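Hemolysin-related protein (Vibrio cholerae serotype O1, PDB 5V6F) binds mannose-containing glycans through its second beta-prism lectin domain, the part present here, and probably serves the attachment of Vibrio cholerae biofilm to host surfaces. Local coordinates at residues Glu69-Leu74 / Ser104-Glu109; Tyr75-Tyr80 / Thr100-Asn105. One frame throughout, in Å; residues are numbered along the deposited sequence.

Interaction 1: Glu69-Leu74 / Ser104-Glu109. With SO4 (sulfate ion), chain D.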
ATOM      1  N   GLU A  69      -6.525   7.033  -0.084  1.00  3.80           N
ATOM      2  CA  GLU A  69      -6.530   7.681   1.221  1.00  4.77           C
ATOM      3  C   GLU A  69      -5.735   6.759   2.131  1.00  2.64           C
ATOM      4  O   GLU A  69      -6.200   5.663   2.458  1.00  5.04           O
ATOM      5  CB  GLU A  69      -7.959   7.885   1.723  1.00  5.15           C
ATOM      6  CG  GLU A  69      -8.106   8.661   3.008  1.00  7.33           C
ATOM      7  CD  GLU A  69      -9.563   8.849   3.383  1.00 11.98           C
ATOM      8  OE1 GLU A  69     -10.132   7.957   4.044  1.00 17.63           O
ATOM      9  OE2 GLU A  69     -10.150   9.878   2.987  1.00 18.81           O
ATOM     10  N   VAL A  70      -4.527   7.176   2.501  1.00  2.45           N
ATOM     11  CA  VAL A  70      -3.566   6.319   3.188  1.00  2.96           C
ATOM     12  C   VAL A  70      -3.484   6.764   4.639  1.00  5.74           C
ATOM     13  O   VAL A  70      -3.155   7.923   4.922  1.00  3.41           O
ATOM     14  CB  VAL A  70      -2.182   6.377   2.525  1.00  3.77           C
ATOM     15  CG1 VAL A  70      -1.198   5.452   3.244  1.00  5.38           C
ATOM     16  CG2 VAL A  70      -2.282   6.007   1.054  1.00  4.58           C
ATOM     17  N   THR A  71      -3.768   5.846   5.556  1.00  2.83           N
ATOM     18  CA  THR A  71      -3.650   6.108   6.984  1.00  4.21           C
ATOM     19  C   THR A  71      -2.383   5.436   7.504  1.00  4.78           C
ATOM     20  O   THR A  71      -2.195   4.226   7.329  1.00  3.46           O
ATOM     21  CB  THR A  71      -4.880   5.611   7.743  1.00  4.63           C
ATOM     22  OG1 THR A  71      -6.057   6.211   7.190  1.00  5.50           O
ATOM     23  CG2 THR A  71      -4.788   5.981   9.222  1.00  5.57           C
ATOM     24  N   SER A  72      -1.522   6.223   8.139  1.00  3.93           N
ATOM     25  CA  SER A  72      -0.286   5.732   8.729  1.00  3.25           C
ATOM     26  C   SER A  72      -0.248   6.164  10.185  1.00  3.91           C
ATOM     27  O   SER A  72      -0.920   7.118  10.580  1.00  6.38           O
ATOM     28  CB  SER A  72       0.947   6.273   7.991  1.00  2.83           C
ATOM     29  OG  SER A  72       0.862   6.052   6.595  1.00  5.89           O
ATOM     30  N   GLY A  73       0.537   5.460  10.991  1.00  3.75           N
ATOM     31  CA  GLY A  73       0.677   5.871  12.375  1.00  2.67           C
ATOM     32  C   GLY A  73       1.539   4.920  13.171  1.00  2.57           C
ATOM     33  O   GLY A  73       2.207   4.038  12.627  1.00  1.77           O
ATOM     34  N   LEU A  74       1.511   5.132  14.485  1.00  4.00           N
ATOM     35  CA  LEU A  74       2.257   4.323  15.441  1.00  4.14           C
ATOM     36  C   LEU A  74       1.437   3.080  15.756  1.00  3.54           C
ATOM     37  O   LEU A  74       0.528   3.108  16.587  1.00  3.56           O
ATOM     38  CB  LEU A  74       2.558   5.124  16.703  1.00  2.69           C
ATOM     39  CG  LEU A  74       3.329   4.388  17.800  1.00  5.90           C
ATOM     40  CD1 LEU A  74       4.674   3.891  17.296  1.00  5.22           C
ATOM     41  CD2 LEU A  74       3.525   5.297  19.001  1.00 12.10           C
ATOM     42  N   SER A 104      -1.892   4.777  16.995  1.00  3.21           N
ATOM     43  CA  SER A 104      -1.974   6.137  17.498  1.00  6.79           C
ATOM     44  C   SER A 104      -1.137   7.049  16.607  1.00  6.52           C
ATOM     45  O   SER A 104      -0.502   6.605  15.645  1.00  5.90           O
ATOM     46  CB  SER A 104      -1.493   6.200  18.948  1.00  6.88           C
ATOM     47  OG  SER A 104      -0.104   5.923  19.028  1.00  6.62           O
ATOM     48  N   ASN A 105      -1.141   8.339  16.940  1.00  7.33           N
ATOM     49  CA  ASN A 105      -0.334   9.336  16.239  1.00  3.72           C
ATOM     50  C   ASN A 105      -0.481   9.194  14.727  1.00  5.25           C
ATOM     51  O   ASN A 105       0.498   9.149  13.979  1.00  6.99           O
ATOM     52  CB  ASN A 105       1.129   9.233  16.658  1.00  7.26           C
ATOM     53  CG  ASN A 105       1.310   9.367  18.153  1.00 13.98           C
ATOM     54  OD1 ASN A 105       0.703  10.230  18.783  1.00 29.95           O
ATOM     55  ND2 ASN A 105       2.126   8.498  18.733  1.00 17.36           N
ATOM     56  N   LYS A 106      -1.725   9.143  14.277  1.00  3.27           N
ATOM     57  CA  LYS A 106      -2.014   8.826  12.891  1.00  3.19           C
ATOM     58  C   LYS A 106      -1.953  10.068  12.011  1.00  8.13           C
ATOM     59  O   LYS A 106      -2.079  11.207  12.467  1.00  6.77           O
ATOM     60  CB  LYS A 106      -3.387   8.165  12.766  1.00  4.08           C
ATOM     61  CG  LYS A 106      -3.453   6.769  13.391  1.00  7.04           C
ATOM     62  CD  LYS A 106      -4.800   6.082  13.177  1.00  8.29           C
ATOM     63  CE  LYS A 106      -5.943   6.806  13.877  1.00 14.31           C
ATOM     64  NZ  LYS A 106      -5.711   6.957  15.337  1.00 15.52           N
ATOM     65  N   LYS A 107      -1.722   9.821  10.729  1.00  3.52           N
ATOM     66  CA  LYS A 107      -1.868  10.818   9.682  1.00  4.81           C
ATOM     67  C   LYS A 107      -2.635  10.182   8.536  1.00  3.50           C
ATOM     68  O   LYS A 107      -2.629   8.959   8.371  1.00  4.60           O
ATOM     69  CB  LYS A 107      -0.514  11.333   9.183  1.00  4.97           C
ATOM     70  CG  LYS A 107       0.367  10.262   8.564  1.00  5.79           C
ATOM     71  CD  LYS A 107       1.617  10.867   7.951  1.00  4.93           C
ATOM     72  CE  LYS A 107       2.493   9.800   7.302  1.00  8.91           C
ATOM     73  NZ  LYS A 107       3.616  10.392   6.518  1.00  6.94           N
ATOM     74  N   VAL A 108      -3.307  11.020   7.751  1.00  4.25           N
ATOM     75  CA  VAL A 108      -4.040  10.575   6.574  1.00  4.51           C
ATOM     76  C   VAL A 108      -3.560  11.392   5.385  1.00  4.91           C
ATOM     77  O   VAL A 108      -3.565  12.626   5.432  1.00  6.20           O
ATOM     78  CB  VAL A 108      -5.562  10.717   6.756  1.00  4.70           C
ATOM     79  CG1 VAL A 108      -6.306  10.162   5.539  1.00  7.68           C
ATOM     80  CG2 VAL A 108      -6.011  10.014   8.021  1.00  9.58           C
ATOM     81  N   GLU A 109      -3.136  10.704   4.329  1.00  4.44           N
ATOM     82  CA  GLU A 109      -2.622  11.331   3.119  1.00  3.88           C
ATOM     83  C   GLU A 109      -3.496  10.899   1.950  1.00  4.20           C
ATOM     84  O   GLU A 109      -3.678   9.697   1.716  1.00  5.50           O
ATOM     85  CB  GLU A 109      -1.154  10.955   2.902  1.00  8.76           C
ATOM     86  CG  GLU A 109      -0.248  11.485   4.011  1.00  7.23           C
ATOM     87  CD  GLU A 109       1.120  10.832   4.056  1.00  6.77           C
ATOM     88  OE1 GLU A 109       1.216   9.601   3.861  1.00  5.52           O
ATOM     89  OE2 GLU A 109       2.107  11.554   4.306  1.00 11.21           O
TER
HETATM   90  S   SO4 D1005      -4.224  10.099  17.129  0.68 14.35           S
HETATM   91  O1  SO4 D1005      -3.188  11.131  17.180  0.68 16.89           O
HETATM   92  O2  SO4 D1005      -4.028   9.155  18.229  0.68 15.07           O
HETATM   93  O3  SO4 D1005      -4.138   9.399  15.855  0.68  7.50           O
HETATM   94  O4  SO4 D1005      -5.535  10.731  17.251  0.68 17.79           O
HETATM   95  O   HOH W   1      -0.436   8.257   5.615  1.00  4.78           O
HETATM   96  O   HOH W   2       0.360   2.747  19.466  1.00  6.24           O
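Val-70 and Glu-109 clasp each other by two backbone hydrogen bonds, Val-70 N to Glu-109 O and Glu-109 N to Val-70 O, both 2.8 Å, and the pattern recurs at Ser-72 with Lys-107 and at Leu-74 with Ser-104. Between the last two pairs the register slips by one residue. This beta bulge falls where side-chain-less Gly-73 passes close to Lys-106, their CA atoms 4.0 Å apart.

The tight part lies on the face carrying Val-70, Ser-72, Lys-107 and Glu-109, which Phe-7 and Tyr-9 help to cover. A water donates to Val-70 O and to Glu-109 OE1 and accepts from Ser-72 OG at 2.7 Å, so that three polar atoms of the two strands share one bridge. With CG set between its backbone N and carbonyl carbon (chi1 62°), Lys-107 runs out extended, its CE passing 3.9 Å from Ser-72 CB. Its NZ then reaches Glu-109 OE2 at 2.9 Å from above the carboxylate plane, a salt bridge within one strand. Lys-107 NZ and Glu-109 OE1 are also bonded to the backbone of Gly-8, which pins both charged ends.

The other side is more open to solvent, with Val-108 and Lys-106 exposed. Glu-69 CG makes a local close touch on Val-108 CG1, at 3.4 Å, but the rest is sparse: Thr-71 approaches the bent Lys-106 chain most closely through CG2 and CD, 4.0 Å apart. The bends at chi3 and chi4 fold Lys-106 NZ back to a sulfate oxygen, O3, that its own backbone N also grips; the ion probably comes from the crystallisation liquor.

Antiparallel pairing of this kind, an inner strand 65-75 with edge strand 106-112, builds one of the three four-stranded sheets of the beta-prism lectin fold.

Interaction 2: Tyr75-Tyr80 / Thr100-Asn105. With BMA (beta-D-mannopyranose), chain B; MAN (alpha-D-mannopyranose), chain C; MAN (alpha-D-mannopyranose), chain E; SO4 (sulfate ion), chain D.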
ATOM      1  N   TYR A  75       1.763   1.989  15.068  1.00  2.42           N
ATOM      2  CA  TYR A  75       1.070   0.723  15.242  1.00  2.69           C
ATOM      3  C   TYR A  75       1.185   0.239  16.682  1.00  2.82           C
ATOM      4  O   TYR A  75       2.239   0.356  17.312  1.00  2.96           O
ATOM      5  CB  TYR A  75       1.667  -0.297  14.274  1.00  3.18           C
ATOM      6  CG  TYR A  75       0.940  -1.613  14.160  1.00  4.01           C
ATOM      7  CD1 TYR A  75      -0.420  -1.665  13.875  1.00  1.09           C
ATOM      8  CD2 TYR A  75       1.625  -2.811  14.300  1.00  2.74           C
ATOM      9  CE1 TYR A  75      -1.079  -2.876  13.756  1.00  3.01           C
ATOM     10  CE2 TYR A  75       0.975  -4.026  14.177  1.00  3.23           C
ATOM     11  CZ  TYR A  75      -0.377  -4.053  13.903  1.00  2.72           C
ATOM     12  OH  TYR A  75      -1.042  -5.253  13.780  1.00  2.46           O
ATOM     13  N   ASN A  76       0.090  -0.327  17.199  1.00  3.11           N
ATOM     14  CA  ASN A  76       0.027  -0.676  18.614  1.00  3.79           C
ATOM     15  C   ASN A  76       1.020  -1.761  19.009  1.00  3.58           C
ATOM     16  O   ASN A  76       1.363  -1.862  20.192  1.00  4.59           O
ATOM     17  CB  ASN A  76      -1.378  -1.137  18.988  1.00  4.90           C
ATOM     18  CG  ASN A  76      -2.353   0.008  19.118  1.00  6.37           C
ATOM     19  OD1 ASN A  76      -1.975   1.181  19.194  1.00  5.62           O
ATOM     20  ND2 ASN A  76      -3.621  -0.327  19.146  1.00  2.61           N
ATOM     21  N   TRP A  77       1.469  -2.588  18.071  1.00  1.40           N
ATOM     22  CA  TRP A  77       2.474  -3.598  18.369  1.00  3.39           C
ATOM     23  C   TRP A  77       3.871  -3.143  17.968  1.00  4.53           C
ATOM     24  O   TRP A  77       4.815  -3.940  18.008  1.00  5.07           O
ATOM     25  CB  TRP A  77       2.095  -4.925  17.703  1.00  3.30           C
ATOM     26  CG  TRP A  77       0.947  -5.560  18.425  1.00  6.92           C
ATOM     27  CD1 TRP A  77       1.020  -6.430  19.476  1.00  6.77           C
ATOM     28  CD2 TRP A  77      -0.448  -5.343  18.183  1.00  4.05           C
ATOM     29  NE1 TRP A  77      -0.241  -6.775  19.893  1.00  6.43           N
ATOM     30  CE2 TRP A  77      -1.161  -6.120  19.118  1.00  4.65           C
ATOM     31  CE3 TRP A  77      -1.166  -4.572  17.261  1.00  3.52           C
ATOM     32  CZ2 TRP A  77      -2.554  -6.148  19.159  1.00  5.39           C
ATOM     33  CZ3 TRP A  77      -2.547  -4.605  17.303  1.00  4.66           C
ATOM     34  CH2 TRP A  77      -3.226  -5.392  18.242  1.00  5.50           C
ATOM     35  N   GLY A  78       4.021  -1.865  17.610  1.00  2.30           N
ATOM     36  CA  GLY A  78       5.320  -1.257  17.430  1.00  4.66           C
ATOM     37  C   GLY A  78       5.524  -0.596  16.084  1.00  1.73           C
ATOM     38  O   GLY A  78       5.114  -1.126  15.046  1.00  4.11           O
ATOM     39  N   GLY A  79       6.162   0.567  16.101  1.00  3.01           N
ATOM     40  CA  GLY A  79       6.690   1.174  14.900  1.00  3.16           C
ATOM     41  C   GLY A  79       5.666   1.995  14.136  1.00  4.52           C
ATOM     42  O   GLY A  79       4.453   1.821  14.263  1.00  3.76           O
ATOM     43  N   TYR A  80       6.191   2.906  13.318  1.00  2.82           N
ATOM     44  CA  TYR A  80       5.390   3.709  12.405  1.00  2.67           C
ATOM     45  C   TYR A  80       5.293   2.994  11.061  1.00  2.49           C
ATOM     46  O   TYR A  80       6.316   2.715  10.425  1.00  5.71           O
ATOM     47  CB  TYR A  80       6.002   5.100  12.234  1.00  3.80           C
ATOM     48  CG  TYR A  80       5.688   6.036  13.379  1.00  5.04           C
ATOM     49  CD1 TYR A  80       4.534   6.809  13.373  1.00  5.66           C
ATOM     50  CD2 TYR A  80       6.535   6.132  14.474  1.00  5.02           C
ATOM     51  CE1 TYR A  80       4.239   7.661  14.421  1.00  6.98           C
ATOM     52  CE2 TYR A  80       6.248   6.982  15.526  1.00 10.34           C
ATOM     53  CZ  TYR A  80       5.098   7.741  15.494  1.00  8.69           C
ATOM     54  OH  TYR A  80       4.800   8.587  16.537  1.00 12.67           O
ATOM     55  N   THR A 100      -7.790   1.403  10.663  1.00  3.79           N
ATOM     56  CA  THR A 100      -7.378   2.638  11.315  1.00  4.88           C
ATOM     57  C   THR A 100      -7.429   2.550  12.837  1.00  4.01           C
ATOM     58  O   THR A 100      -7.146   3.545  13.508  1.00  7.13           O
ATOM     59  CB  THR A 100      -8.255   3.810  10.850  1.00  7.26           C
ATOM     60  OG1 THR A 100      -9.613   3.595  11.260  1.00  5.79           O
ATOM     61  CG2 THR A 100      -8.203   3.962   9.337  1.00  9.63           C
ATOM     62  N   HIS A 101      -7.764   1.390  13.398  1.00  4.99           N
ATOM     63  CA  HIS A 101      -8.132   1.299  14.805  1.00  6.80           C
ATOM     64  C   HIS A 101      -7.023   0.778  15.708  1.00  8.02           C
ATOM     65  O   HIS A 101      -7.210   0.743  16.929  1.00  9.47           O
ATOM     66  CB  HIS A 101      -9.371   0.414  14.957  1.00  5.77           C
ATOM     67  CG  HIS A 101     -10.592   0.979  14.303  1.00 10.73           C
ATOM     68  ND1 HIS A 101     -11.464   1.820  14.959  1.00 19.23           N
ATOM     69  CD2 HIS A 101     -11.077   0.837  13.047  1.00 12.15           C
ATOM     70  CE1 HIS A 101     -12.440   2.165  14.138  1.00 24.94           C
ATOM     71  NE2 HIS A 101     -12.228   1.583  12.972  1.00 14.43           N
ATOM     72  N   TYR A 102      -5.874   0.388  15.162  1.00  4.09           N
ATOM     73  CA  TYR A 102      -4.803  -0.191  15.964  1.00  2.71           C
ATOM     74  C   TYR A 102      -3.522   0.624  15.863  1.00  4.44           C
ATOM     75  O   TYR A 102      -2.413   0.083  15.896  1.00  3.79           O
ATOM     76  CB  TYR A 102      -4.569  -1.643  15.561  1.00  4.06           C
ATOM     77  CG  TYR A 102      -5.806  -2.482  15.758  1.00  4.02           C
ATOM     78  CD1 TYR A 102      -6.755  -2.596  14.753  1.00  8.50           C
ATOM     79  CD2 TYR A 102      -6.045  -3.129  16.961  1.00  3.98           C
ATOM     80  CE1 TYR A 102      -7.894  -3.346  14.931  1.00  5.95           C
ATOM     81  CE2 TYR A 102      -7.187  -3.886  17.151  1.00  9.94           C
ATOM     82  CZ  TYR A 102      -8.110  -3.989  16.133  1.00 11.16           C
ATOM     83  OH  TYR A 102      -9.251  -4.739  16.316  1.00 13.74           O
ATOM     84  N   ALA A 103      -3.663   1.946  15.777  1.00  3.38           N
ATOM     85  CA  ALA A 103      -2.514   2.831  15.734  1.00  4.12           C
ATOM     86  C   ALA A 103      -2.881   4.165  16.361  1.00  3.86           C
ATOM     87  O   ALA A 103      -4.025   4.623  16.271  1.00  7.36           O
ATOM     88  CB  ALA A 103      -2.020   3.052  14.301  1.00  3.09           C
ATOM     89  N   SER A 104      -1.892   4.777  16.995  1.00  3.21           N
ATOM     90  CA  SER A 104      -1.974   6.137  17.498  1.00  6.79           C
ATOM     91  C   SER A 104      -1.137   7.049  16.607  1.00  6.52           C
ATOM     92  O   SER A 104      -0.502   6.605  15.645  1.00  5.90           O
ATOM     93  CB  SER A 104      -1.493   6.200  18.948  1.00  6.88           C
ATOM     94  OG  SER A 104      -0.104   5.923  19.028  1.00  6.62           O
ATOM     95  N   ASN A 105      -1.141   8.339  16.940  1.00  7.33           N
ATOM     96  CA  ASN A 105      -0.334   9.336  16.239  1.00  3.72           C
ATOM     97  C   ASN A 105      -0.481   9.194  14.727  1.00  5.25           C
ATOM     98  O   ASN A 105       0.498   9.149  13.979  1.00  6.99           O
ATOM     99  CB  ASN A 105       1.129   9.233  16.658  1.00  7.26           C
ATOM    100  CG  ASN A 105       1.310   9.367  18.153  1.00 13.98           C
ATOM    101  OD1 ASN A 105       0.703  10.230  18.783  1.00 29.95           O
ATOM    102  ND2 ASN A 105       2.126   8.498  18.733  1.00 17.36           N
TER
HETATM  103  C1  BMA B   1      -1.929  -9.335  17.758  1.00 10.62           C
HETATM  104  C2  BMA B   1      -0.501  -9.848  17.613  1.00  7.83           C
HETATM  105  C3  BMA B   1       0.277  -8.926  16.643  1.00  8.36           C
HETATM  106  C4  BMA B   1      -0.505  -8.621  15.360  1.00  7.29           C
HETATM  107  C5  BMA B   1      -1.955  -8.216  15.681  1.00  4.48           C
HETATM  108  C6  BMA B   1      -2.818  -8.096  14.456  1.00  6.06           C
HETATM  109  O1  BMA B   1      -2.657 -10.256  18.535  1.00 11.69           O
HETATM  110  O2  BMA B   1      -0.488 -11.163  17.069  1.00  9.50           O
HETATM  111  O3  BMA B   1       1.518  -9.484  16.262  1.00  7.33           O
HETATM  112  O4  BMA B   1       0.166  -7.572  14.637  1.00  5.58           O
HETATM  113  O5  BMA B   1      -2.549  -9.233  16.516  1.00  7.38           O
HETATM  114  O6  BMA B   1      -2.521  -9.189  13.601  1.00  4.97           O
HETATM  115  C1  MAN C   3      -3.208  -9.016  12.356  1.00  3.06           C
HETATM  116  C2  MAN C   3      -3.050 -10.303  11.563  1.00  2.81           C
HETATM  117  C3  MAN C   3      -1.592 -10.468  11.170  1.00  4.16           C
HETATM  118  C4  MAN C   3      -1.048  -9.189  10.480  1.00  3.16           C
HETATM  119  C5  MAN C   3      -1.352  -7.929  11.334  1.00  2.34           C
HETATM  120  C6  MAN C   3      -0.995  -6.608  10.640  1.00  2.25           C
HETATM  121  O2  MAN C   3      -3.785 -10.253  10.345  1.00  5.33           O
HETATM  122  O3  MAN C   3      -1.409 -11.607  10.332  1.00  4.15           O
HETATM  123  O4  MAN C   3       0.354  -9.295  10.318  1.00  2.09           O
HETATM  124  O5  MAN C   3      -2.753  -7.897  11.649  1.00  4.71           O
HETATM  125  O6  MAN C   3      -1.691  -6.545   9.396  1.00  2.42           O
HETATM  126  C1  MAN E   2       2.642  -8.866  16.901  1.00  9.02           C
HETATM  127  C2  MAN E   2       3.885  -9.404  16.199  1.00 11.07           C
HETATM  128  C3  MAN E   2       4.079 -10.873  16.585  1.00 18.62           C
HETATM  129  C4  MAN E   2       4.065 -11.037  18.114  1.00 14.91           C
HETATM  130  C5  MAN E   2       2.757 -10.463  18.672  1.00 10.78           C
HETATM  131  C6  MAN E   2       2.687 -10.509  20.182  1.00 14.38           C
HETATM  132  O2  MAN E   2       5.066  -8.709  16.616  1.00 17.30           O
HETATM  133  O3  MAN E   2       5.269 -11.420  16.026  1.00 14.50           O
HETATM  134  O4  MAN E   2       4.153 -12.405  18.463  1.00 17.28           O
HETATM  135  O5  MAN E   2       2.656  -9.084  18.278  1.00 11.79           O
HETATM  136  O6  MAN E   2       3.869  -9.915  20.695  1.00 18.94           O
HETATM  137  S   SO4 D1005      -4.224  10.099  17.129  0.68 14.35           S
HETATM  138  O1  SO4 D1005      -3.188  11.131  17.180  0.68 16.89           O
HETATM  139  O2  SO4 D1005      -4.028   9.155  18.229  0.68 15.07           O
HETATM  140  O3  SO4 D1005      -4.138   9.399  15.855  0.68  7.50           O
HETATM  141  O4  SO4 D1005      -5.535  10.731  17.251  0.68 17.79           O
HETATM  142  O   HOH W   2       0.360   2.747  19.466  1.00  6.24           O
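Tyr-75 faces Ala-103 as an antiparallel non-hydrogen-bonded pair, CA to CA 4.2 Å. To one side of the pair the chain from Tyr-75 to Gly-78 folds into a type I turn, and Asn-76 N donates a hydrogen bond to Tyr-102 O at 2.9 Å, with an N-H...O angle of 148°. To the other side, the second segment rounds a corner at Ser-104 and Asn-105. The Tyr-102 carbonyl oxygen also lies close to the Tyr-75 ring, 3.3 Å from CD1.

Next to this bond the Asn-76 amide lies against the Tyr-102 backbone, ND2 3.4 Å from Tyr-102 CA, and its OD1 accepts from a water that in turn accepts from Ser-104 OG. Tyr-75 rests its CE1 against the CB of Tyr-102. Trp-77 also lies alongside Tyr-102, touching CD2 through CZ3 at 3.8 Å; the ring planes are inclined by 32°. Tyr-102 is itself stacked on Phe-31.

The 75-80 loop supplies Tyr-75 and Trp-77 to the glycan pocket at the end of the beta prism, where both meet the bound mannotriose, and 100-105 packs beside it. Trp-77 offers one face to the central beta-mannose in the sugar-on-aromatic packing common among lectins, with BMA C1 3.3 Å above the indole plane toward its rim; Asn-76 CB backs the opposite face. Tyr-75, whose CG is anti to the backbone N (chi1 -171°), carries its hydroxyl to the same sugar, where OH and BMA O4 share a hydrogen bond of 2.8 Å in the plane of the ring.

Away from the pocket, Tyr-80 crosses Asn-105 obliquely, its OH 3.7 Å from Asn-105 CB, and its ring meets that of Tyr-9 edge-to-face.

In the fold
From the N terminus, the chain first runs through 69-74 and straight on into 75-80, goes out along strand 80-89 and back along 94-98, and returns through 100-105 to 104-109. Interaction 2 therefore closes the shorter loop and nests inside the longer one closed by interaction 1; the two do not cross, and they overlap at Ser-104 and Asn-105. Interaction 1 joins an inner strand to the edge strand of one sheet, and interaction 2 continues that antiparallel pairing into the loops bordering the glycan pocket. Packing of Tyr-80 against Gly-73 and Leu-74, with one water common to both contacts, makes the junction continuous between sheet and sugar-binding end.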